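Long-range contacts in (R)-specific enoyl-CoA hydratase (Aeromonas punctata, PDB 1IQ6), which catalyses the hydration of short-chain trans-2-enoyl-CoA of four to six carbons to the corresponding (3R)-3-hydroxyacyl-CoA, as a homodimer: residues B[16-27]-B[53-61]; B[6-14]-B[61-71]. All blocks are in the same frame, centred on the assembly; numbering follows the deposited sequence.

Interaction 1: B[16-27]-B[53-61]; sequences KRFGAAEVAAFA and VHGMLLASL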
loop_
_atom_site.group_PDB
_atom_site.type_symbol
_atom_site.label_atom_id
_atom_site.label_comp_id
_atom_site.label_asym_id
_atom_site.label_seq_id
_atom_site.Cartn_x
_atom_site.Cartn_y
_atom_site.Cartn_z
ATOM N N LYS B 16 13.104 6.861 6.637
ATOM C CA LYS B 16 12.684 6.009 7.732
ATOM C C LYS B 16 13.338 4.644 7.665
ATOM O O LYS B 16 13.668 4.160 6.590
ATOM C CB LYS B 16 11.166 5.843 7.707
ATOM C CG LYS B 16 10.637 5.039 8.870
ATOM C CD LYS B 16 9.132 5.141 8.983
ATOM C CE LYS B 16 8.660 4.427 10.234
ATOM N NZ LYS B 16 7.219 4.658 10.502
ATOM N N ARG B 17 13.521 4.032 8.831
ATOM C CA ARG B 17 14.105 2.705 8.925
ATOM C C ARG B 17 13.036 1.737 9.412
ATOM O O ARG B 17 12.458 1.931 10.483
ATOM C CB ARG B 17 15.271 2.689 9.920
ATOM C CG ARG B 17 16.558 3.298 9.415
ATOM C CD ARG B 17 17.640 3.250 10.498
ATOM N NE ARG B 17 18.875 3.889 10.054
ATOM C CZ ARG B 17 19.785 3.313 9.277
ATOM N NH1 ARG B 17 20.871 3.984 8.921
ATOM N NH2 ARG B 17 19.625 2.059 8.872
ATOM N N PHE B 18 12.756 0.708 8.623
ATOM C CA PHE B 18 11.781 -0.288 9.036
ATOM C C PHE B 18 12.576 -1.472 9.553
ATOM O O PHE B 18 13.200 -2.196 8.775
ATOM C CB PHE B 18 10.902 -0.733 7.867
ATOM C CG PHE B 18 9.920 0.309 7.412
ATOM C CD1 PHE B 18 10.005 0.847 6.133
ATOM C CD2 PHE B 18 8.896 0.737 8.252
ATOM C CE1 PHE B 18 9.080 1.795 5.693
ATOM C CE2 PHE B 18 7.969 1.685 7.821
ATOM C CZ PHE B 18 8.064 2.213 6.535
ATOM N N GLY B 19 12.569 -1.640 10.872
ATOM C CA GLY B 19 13.289 -2.737 11.490
ATOM C C GLY B 19 12.358 -3.902 11.745
ATOM O O GLY B 19 11.195 -3.876 11.343
ATOM N N ALA B 20 12.864 -4.917 12.436
ATOM C CA ALA B 20 12.080 -6.109 12.737
ATOM C C ALA B 20 10.720 -5.842 13.380
ATOM O O ALA B 20 9.725 -6.472 13.019
ATOM C CB ALA B 20 12.895 -7.044 13.631
ATOM N N ALA B 21 10.672 -4.918 14.332
ATOM C CA ALA B 21 9.420 -4.613 15.010
ATOM C C ALA B 21 8.384 -4.031 14.058
ATOM O O ALA B 21 7.206 -4.388 14.114
ATOM C CB ALA B 21 9.671 -3.647 16.169
ATOM N N GLU B 22 8.820 -3.132 13.184
ATOM C CA GLU B 22 7.896 -2.514 12.241
ATOM C C GLU B 22 7.402 -3.528 11.215
ATOM O O GLU B 22 6.213 -3.565 10.890
ATOM C CB GLU B 22 8.566 -1.327 11.541
ATOM C CG GLU B 22 8.808 -0.140 12.466
ATOM C CD GLU B 22 9.980 -0.349 13.405
ATOM O OE1 GLU B 22 9.942 0.184 14.535
ATOM O OE2 GLU B 22 10.947 -1.032 13.008
ATOM N N VAL B 23 8.311 -4.352 10.709
ATOM C CA VAL B 23 7.932 -5.366 9.735
ATOM C C VAL B 23 6.957 -6.359 10.370
ATOM O O VAL B 23 6.001 -6.797 9.728
ATOM C CB VAL B 23 9.177 -6.098 9.192
ATOM C CG1 VAL B 23 8.755 -7.245 8.279
ATOM C CG2 VAL B 23 10.056 -5.113 8.423
ATOM N N ALA B 24 7.187 -6.699 11.635
ATOM C CA ALA B 24 6.296 -7.620 12.333
ATOM C C ALA B 24 4.907 -7.001 12.495
ATOM O O ALA B 24 3.892 -7.681 12.327
ATOM C CB ALA B 24 6.874 -7.976 13.701
ATOM N N ALA B 25 4.860 -5.713 12.822
ATOM C CA ALA B 25 3.587 -5.024 12.989
ATOM C C ALA B 25 2.839 -4.972 11.657
ATOM O O ALA B 25 1.617 -5.120 11.615
ATOM C CB ALA B 25 3.817 -3.611 13.520
ATOM N N PHE B 26 3.570 -4.769 10.564
ATOM C CA PHE B 26 2.920 -4.714 9.261
ATOM C C PHE B 26 2.409 -6.094 8.870
ATOM O O PHE B 26 1.344 -6.217 8.273
ATOM C CB PHE B 26 3.870 -4.210 8.173
ATOM C CG PHE B 26 3.197 -4.035 6.838
ATOM C CD1 PHE B 26 2.339 -2.962 6.616
ATOM C CD2 PHE B 26 3.379 -4.971 5.821
ATOM C CE1 PHE B 26 1.671 -2.824 5.399
ATOM C CE2 PHE B 26 2.718 -4.842 4.603
ATOM C CZ PHE B 26 1.861 -3.766 4.393
ATOM N N ALA B 27 3.176 -7.127 9.204
ATOM C CA ALA B 27 2.772 -8.492 8.897
ATOM C C ALA B 27 1.437 -8.778 9.588
ATOM O O ALA B 27 0.524 -9.334 8.982
ATOM C CB ALA B 27 3.836 -9.474 9.373
ATOM N N VAL B 53 11.945 -5.994 3.618
ATOM C CA VAL B 53 10.749 -5.277 4.051
ATOM C C VAL B 53 9.628 -5.433 3.017
ATOM O O VAL B 53 9.893 -5.405 1.817
ATOM C CB VAL B 53 11.064 -3.768 4.216
ATOM C CG1 VAL B 53 9.815 -3.004 4.611
ATOM C CG2 VAL B 53 12.161 -3.583 5.256
ATOM N N HIS B 54 8.389 -5.602 3.476
ATOM C CA HIS B 54 7.251 -5.738 2.561
ATOM C C HIS B 54 7.196 -4.537 1.629
ATOM O O HIS B 54 7.257 -3.397 2.081
ATOM C CB HIS B 54 5.919 -5.745 3.308
ATOM C CG HIS B 54 5.756 -6.862 4.283
ATOM N ND1 HIS B 54 6.487 -6.949 5.447
ATOM C CD2 HIS B 54 4.883 -7.896 4.306
ATOM C CE1 HIS B 54 6.066 -7.987 6.150
ATOM N NE2 HIS B 54 5.093 -8.577 5.479
ATOM N N GLY B 55 7.044 -4.792 0.334
ATOM C CA GLY B 55 6.954 -3.689 -0.605
ATOM C C GLY B 55 5.771 -2.795 -0.263
ATOM O O GLY B 55 5.839 -1.573 -0.405
ATOM N N MET B 56 4.675 -3.392 0.200
ATOM C CA MET B 56 3.505 -2.595 0.538
ATOM C C MET B 56 3.688 -1.761 1.811
ATOM O O MET B 56 2.928 -0.823 2.059
ATOM C CB MET B 56 2.256 -3.478 0.623
ATOM C CG MET B 56 1.724 -3.928 -0.748
ATOM S SD MET B 56 1.215 -2.574 -1.871
ATOM C CE MET B 56 -0.446 -2.286 -1.261
ATOM N N LEU B 57 4.684 -2.104 2.625
ATOM C CA LEU B 57 4.969 -1.308 3.815
ATOM C C LEU B 57 5.764 -0.093 3.313
ATOM O O LEU B 57 5.504 1.040 3.722
ATOM C CB LEU B 57 5.789 -2.111 4.842
ATOM C CG LEU B 57 6.284 -1.336 6.077
ATOM C CD1 LEU B 57 5.139 -0.571 6.724
ATOM C CD2 LEU B 57 6.910 -2.314 7.073
ATOM N N LEU B 58 6.719 -0.334 2.414
ATOM C CA LEU B 58 7.505 0.761 1.847
ATOM C C LEU B 58 6.557 1.760 1.176
ATOM O O LEU B 58 6.657 2.967 1.386
ATOM C CB LEU B 58 8.493 0.235 0.800
ATOM C CG LEU B 58 9.568 -0.767 1.227
ATOM C CD1 LEU B 58 10.368 -1.235 0.013
ATOM C CD2 LEU B 58 10.475 -0.110 2.248
ATOM N N ALA B 59 5.622 1.239 0.383
ATOM C CA ALA B 59 4.674 2.081 -0.340
ATOM C C ALA B 59 3.757 2.890 0.567
ATOM O O ALA B 59 3.259 3.943 0.172
ATOM C CB ALA B 59 3.843 1.228 -1.289
ATOM N N SER B 60 3.535 2.402 1.782
ATOM C CA SER B 60 2.670 3.107 2.721
ATOM C C SER B 60 3.218 4.477 3.122
ATOM O O SER B 60 2.463 5.345 3.561
ATOM C CB SER B 60 2.433 2.244 3.963
ATOM O OG SER B 60 1.691 1.081 3.623
ATOM N N LEU B 61 4.525 4.678 2.963
ATOM C CA LEU B 61 5.127 5.962 3.307
ATOM C C LEU B 61 4.589 7.084 2.426
ATOM O O LEU B 61 4.604 8.249 2.819
ATOM C CB LEU B 61 6.652 5.897 3.183
ATOM C CG LEU B 61 7.351 5.077 4.273
ATOM C CD1 LEU B 61 8.847 5.060 4.022
ATOM C CD2 LEU B 61 7.048 5.674 5.648
#
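Leu57 is wedged between the Phe18 and Phe26 rings in this buried interface, offering a CH-pi contact to each. Its CG stands 3.9 Å from the centroid of the Phe18 ring, close to the ring normal and over the face. One bond back, Leu57 CB does the same to Phe26, 3.8 Å from that ring's centroid. Phe26 has CG anti to its own N (chi1 -175°), which carries the ring away from helix 20-27 and across the first turn of helix 55-68. There it also meets His54 in a T-shaped pair: the Phe26 edge is directed at the imidazole face, the planes are at 69°, and Phe26 CD2 lies 3.4 Å from His54 CG, offset toward the rim of the imidazole.

These segments belong to the hotdog fold of the MaoC-like family, in which a long central helix, here 55-68, is wrapped by an antiparallel sheet. Helix 20-27 packs across the N-terminal end of that helix; the axes of 20-27 and 55-61 lie at 100° to one another.

Apolar packing fills in around the rings. Leu61 comes from the opposite direction to Phe18, with Leu61 CD2 3.7 Å from Phe18 CZ. Val53 CG2 meets Phe18 CB. Val23 CG1 touches the imidazole at its edge, in plane, 3.5 Å from His54 CE1.

The polar terms are local or outside the pair. His54 NE2 bonds to Asp32 O and the ring stacks on His37, a residue that probably binds the hydroxyacyl-CoA; ND1, by contrast, is buried without a partner. Glu22 OE2 accepts from Gly19 N, the N-cap residue, at 2.8 Å. The extended Lys16 chain passes Leu61, and its NZ makes a salt bridge to Glu31 and a hydrogen bond to the carbonyl of Leu29, both of the second subunit.

Interaction 2: B[6-14]-B[61-71]; sequences LEVGQKARL and LFSGLLGQQLP
Leu14 and Leu65, with Ala12 and Leu70, form an apolar strand-on-helix contact, in which strand 11-17, outermost in the sheet of this chain, lies over the C-terminal half of the central hotdog helix. The axes of 11-14 and 61-68 are 8.8 Å apart, with 132° between their directions. Leu14 CG sits between its backbone N and carbonyl carbon (chi1 64°), a placement that brings Leu14 CD2 against Leu65 CD2 at 3.7 Å. Further along, Ala12 CB meets Leu70 CB at 4.0 Å. Leu70 has left the helix; its CD2 packs against the carbonyl of Gln10, 3.5 Å from Gln10 O, while CD1 is modelled 3.3 Å from Leu6 CD1, so close that the exact placement is doubtful.

No direct hydrogen bond joins the segments; on the exposed side two waters bridge Arg13 and Gln69. One donates to Arg13 O (2.8 Å) and accepts from Gln69 NE2. The other accepts from Arg13 N and gives only a weak bond to Gln69 OE1.

Strand 11-17 is hydrogen-bonded along one edge to strand 93-103, whose Ala96 also touches Leu61 and Leu65, and Leu6 reaches on to Val100 and Leu103 of that strand and to Ala110 of strand 109-117.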
loop_
_atom_site.group_PDB
_atom_site.type_symbol
_atom_site.label_atom_id
_atom_site.label_comp_id
_atom_site.label_asym_id
_atom_site.label_seq_id
_atom_site.Cartn_x
_atom_site.Cartn_y
_atom_site.Cartn_z
ATOM N N LEU B 6 -0.709 25.009 -4.496
ATOM C CA LEU B 6 0.003 23.817 -4.923
ATOM C C LEU B 6 0.498 24.101 -6.337
ATOM O O LEU B 6 -0.223 24.692 -7.143
ATOM C CB LEU B 6 -0.943 22.615 -4.923
ATOM C CG LEU B 6 -0.314 21.240 -5.146
ATOM C CD1 LEU B 6 0.677 20.950 -4.035
ATOM C CD2 LEU B 6 -1.402 20.177 -5.173
ATOM N N GLU B 7 1.729 23.694 -6.634
ATOM C CA GLU B 7 2.302 23.932 -7.951
ATOM C C GLU B 7 3.096 22.744 -8.474
ATOM O O GLU B 7 3.723 22.006 -7.710
ATOM C CB GLU B 7 3.230 25.152 -7.920
ATOM C CG GLU B 7 2.560 26.461 -7.547
ATOM C CD GLU B 7 3.529 27.630 -7.578
ATOM O OE1 GLU B 7 4.137 27.871 -8.642
ATOM O OE2 GLU B 7 3.685 28.308 -6.539
ATOM N N VAL B 8 3.061 22.569 -9.788
ATOM C CA VAL B 8 3.803 21.501 -10.434
ATOM C C VAL B 8 5.273 21.728 -10.113
ATOM O O VAL B 8 5.765 22.857 -10.177
ATOM C CB VAL B 8 3.600 21.539 -11.967
ATOM C CG1 VAL B 8 4.560 20.571 -12.650
ATOM C CG2 VAL B 8 2.161 21.185 -12.299
ATOM N N GLY B 9 5.971 20.656 -9.750
ATOM C CA GLY B 9 7.378 20.776 -9.424
ATOM C C GLY B 9 7.668 20.783 -7.935
ATOM O O GLY B 9 8.809 20.572 -7.529
ATOM N N GLN B 10 6.650 21.045 -7.118
ATOM C CA GLN B 10 6.850 21.050 -5.673
ATOM C C GLN B 10 7.124 19.614 -5.241
ATOM O O GLN B 10 6.576 18.667 -5.812
ATOM C CB GLN B 10 5.622 21.603 -4.951
ATOM C CG GLN B 10 5.373 23.081 -5.245
ATOM C CD GLN B 10 4.169 23.633 -4.515
ATOM O OE1 GLN B 10 3.212 22.911 -4.242
ATOM N NE2 GLN B 10 4.199 24.930 -4.216
ATOM N N LYS B 11 7.982 19.457 -4.242
ATOM C CA LYS B 11 8.341 18.126 -3.775
ATOM C C LYS B 11 8.478 18.034 -2.266
ATOM O O LYS B 11 8.583 19.041 -1.569
ATOM C CB LYS B 11 9.645 17.682 -4.438
ATOM C CG LYS B 11 10.805 18.635 -4.238
ATOM C CD LYS B 11 12.032 18.172 -5.017
ATOM C CE LYS B 11 13.182 19.163 -4.896
ATOM N NZ LYS B 11 13.649 19.337 -3.493
ATOM N N ALA B 12 8.468 16.804 -1.769
ATOM C CA ALA B 12 8.595 16.545 -0.345
ATOM C C ALA B 12 9.214 15.174 -0.176
ATOM O O ALA B 12 9.073 14.303 -1.037
ATOM C CB ALA B 12 7.230 16.583 0.327
ATOM N N ARG B 13 9.898 14.974 0.941
ATOM C CA ARG B 13 10.526 13.693 1.195
ATOM C C ARG B 13 10.663 13.430 2.684
ATOM O O ARG B 13 10.511 14.329 3.508
ATOM C CB ARG B 13 11.915 13.632 0.543
ATOM C CG ARG B 13 12.924 14.614 1.131
ATOM C CD ARG B 13 14.361 14.236 0.775
ATOM N NE ARG B 13 14.652 14.348 -0.652
ATOM C CZ ARG B 13 15.845 14.104 -1.187
ATOM N NH1 ARG B 13 16.028 14.234 -2.494
ATOM N NH2 ARG B 13 16.855 13.723 -0.414
ATOM N N LEU B 14 10.921 12.172 3.016
ATOM C CA LEU B 14 11.137 11.770 4.396
ATOM C C LEU B 14 11.953 10.488 4.349
ATOM O O LEU B 14 11.996 9.804 3.326
ATOM C CB LEU B 14 9.808 11.547 5.140
ATOM C CG LEU B 14 8.822 10.445 4.734
ATOM C CD1 LEU B 14 9.376 9.066 5.071
ATOM C CD2 LEU B 14 7.516 10.667 5.485
ATOM N N LEU B 61 4.525 4.678 2.963
ATOM C CA LEU B 61 5.127 5.962 3.307
ATOM C C LEU B 61 4.589 7.084 2.426
ATOM O O LEU B 61 4.604 8.249 2.819
ATOM C CB LEU B 61 6.652 5.897 3.183
ATOM C CG LEU B 61 7.351 5.077 4.273
ATOM C CD1 LEU B 61 8.847 5.060 4.022
ATOM C CD2 LEU B 61 7.048 5.674 5.648
ATOM N N PHE B 62 4.117 6.741 1.230
ATOM C CA PHE B 62 3.570 7.768 0.345
ATOM C C PHE B 62 2.344 8.394 1.003
ATOM O O PHE B 62 2.127 9.599 0.905
ATOM C CB PHE B 62 3.178 7.167 -1.008
ATOM C CG PHE B 62 4.341 6.607 -1.796
ATOM C CD1 PHE B 62 4.150 5.531 -2.658
ATOM C CD2 PHE B 62 5.620 7.151 -1.681
ATOM C CE1 PHE B 62 5.208 4.996 -3.394
ATOM C CE2 PHE B 62 6.693 6.628 -2.412
ATOM C CZ PHE B 62 6.491 5.548 -3.271
ATOM N N SER B 63 1.553 7.571 1.686
ATOM C CA SER B 63 0.352 8.052 2.359
ATOM C C SER B 63 0.742 9.122 3.377
ATOM O O SER B 63 0.063 10.138 3.515
ATOM C CB SER B 63 -0.370 6.891 3.054
ATOM O OG SER B 63 -1.731 7.209 3.301
ATOM N N GLY B 64 1.851 8.890 4.075
ATOM C CA GLY B 64 2.323 9.846 5.059
ATOM C C GLY B 64 2.727 11.172 4.434
ATOM O O GLY B 64 2.356 12.236 4.924
ATOM N N LEU B 65 3.496 11.118 3.353
ATOM C CA LEU B 65 3.924 12.342 2.688
ATOM C C LEU B 65 2.751 13.086 2.058
ATOM O O LEU B 65 2.633 14.307 2.189
ATOM C CB LEU B 65 4.962 12.030 1.609
ATOM C CG LEU B 65 6.381 11.779 2.117
ATOM C CD1 LEU B 65 7.277 11.353 0.961
ATOM C CD2 LEU B 65 6.910 13.049 2.773
ATOM N N LEU B 66 1.883 12.346 1.380
ATOM C CA LEU B 66 0.731 12.943 0.718
ATOM C C LEU B 66 -0.248 13.589 1.691
ATOM O O LEU B 66 -0.769 14.671 1.428
ATOM C CB LEU B 66 0.003 11.883 -0.115
ATOM C CG LEU B 66 0.767 11.289 -1.304
ATOM C CD1 LEU B 66 0.026 10.060 -1.829
ATOM C CD2 LEU B 66 0.927 12.341 -2.399
ATOM N N GLY B 67 -0.488 12.933 2.822
ATOM C CA GLY B 67 -1.432 13.469 3.787
ATOM C C GLY B 67 -0.878 14.455 4.797
ATOM O O GLY B 67 -1.625 15.271 5.342
ATOM N N GLN B 68 0.424 14.402 5.046
ATOM C CA GLN B 68 1.027 15.292 6.027
ATOM C C GLN B 68 1.757 16.499 5.447
ATOM O O GLN B 68 1.801 17.557 6.076
ATOM C CB GLN B 68 1.991 14.502 6.920
ATOM C CG GLN B 68 1.331 13.377 7.702
ATOM C CD GLN B 68 0.360 13.880 8.755
ATOM O OE1 GLN B 68 -0.360 13.097 9.374
ATOM N NE2 GLN B 68 0.340 15.190 8.967
ATOM N N GLN B 69 2.312 16.357 4.248
ATOM C CA GLN B 69 3.067 17.454 3.657
ATOM C C GLN B 69 2.647 17.965 2.283
ATOM O O GLN B 69 2.420 19.162 2.107
ATOM C CB GLN B 69 4.551 17.079 3.601
ATOM C CG GLN B 69 5.217 16.977 4.964
ATOM C CD GLN B 69 6.680 16.596 4.869
ATOM O OE1 GLN B 69 7.444 17.194 4.107
ATOM N NE2 GLN B 69 7.084 15.599 5.648
ATOM N N LEU B 70 2.542 17.067 1.311
ATOM C CA LEU B 70 2.212 17.486 -0.047
ATOM C C LEU B 70 1.360 16.458 -0.788
ATOM O O LEU B 70 1.824 15.351 -1.056
ATOM C CB LEU B 70 3.520 17.709 -0.807
ATOM C CG LEU B 70 3.474 18.277 -2.223
ATOM C CD1 LEU B 70 3.075 19.747 -2.165
ATOM C CD2 LEU B 70 4.843 18.129 -2.871
ATOM N N PRO B 71 0.119 16.823 -1.168
ATOM C CA PRO B 71 -0.561 18.111 -0.972
ATOM C C PRO B 71 -0.773 18.482 0.493
ATOM O O PRO B 71 -0.895 19.662 0.829
ATOM C CB PRO B 71 -1.883 17.919 -1.714
ATOM C CG PRO B 71 -1.537 16.914 -2.774
ATOM C CD PRO B 71 -0.711 15.930 -1.992
HETATM O O HOH W 1 10.303 17.492 2.456
HETATM O O HOH W 2 9.960 15.194 6.166
#

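Overall arrangement
Interaction 2 sets strand 11-17 and the loop before it on the C-terminal part of helix 55-68; interaction 1 sets the strand's end, the turn after it and helix 20-30 on its start. Together they illustrate how a hotdog helix is held along its length. Interaction 1 is nested inside the loop of chain that interaction 2 closes; their centres lie 20 Å apart, on opposite sides of the chain's centre, yet the two contacts share Leu61. The probable substrate site belongs to the interaction 1 end. Gly55 is likely part of it, the His54 side chain is about 3 Å from that of His37, and the Met56 side chain about 4 Å from that of Phe84. Each contact also touches the second subunit.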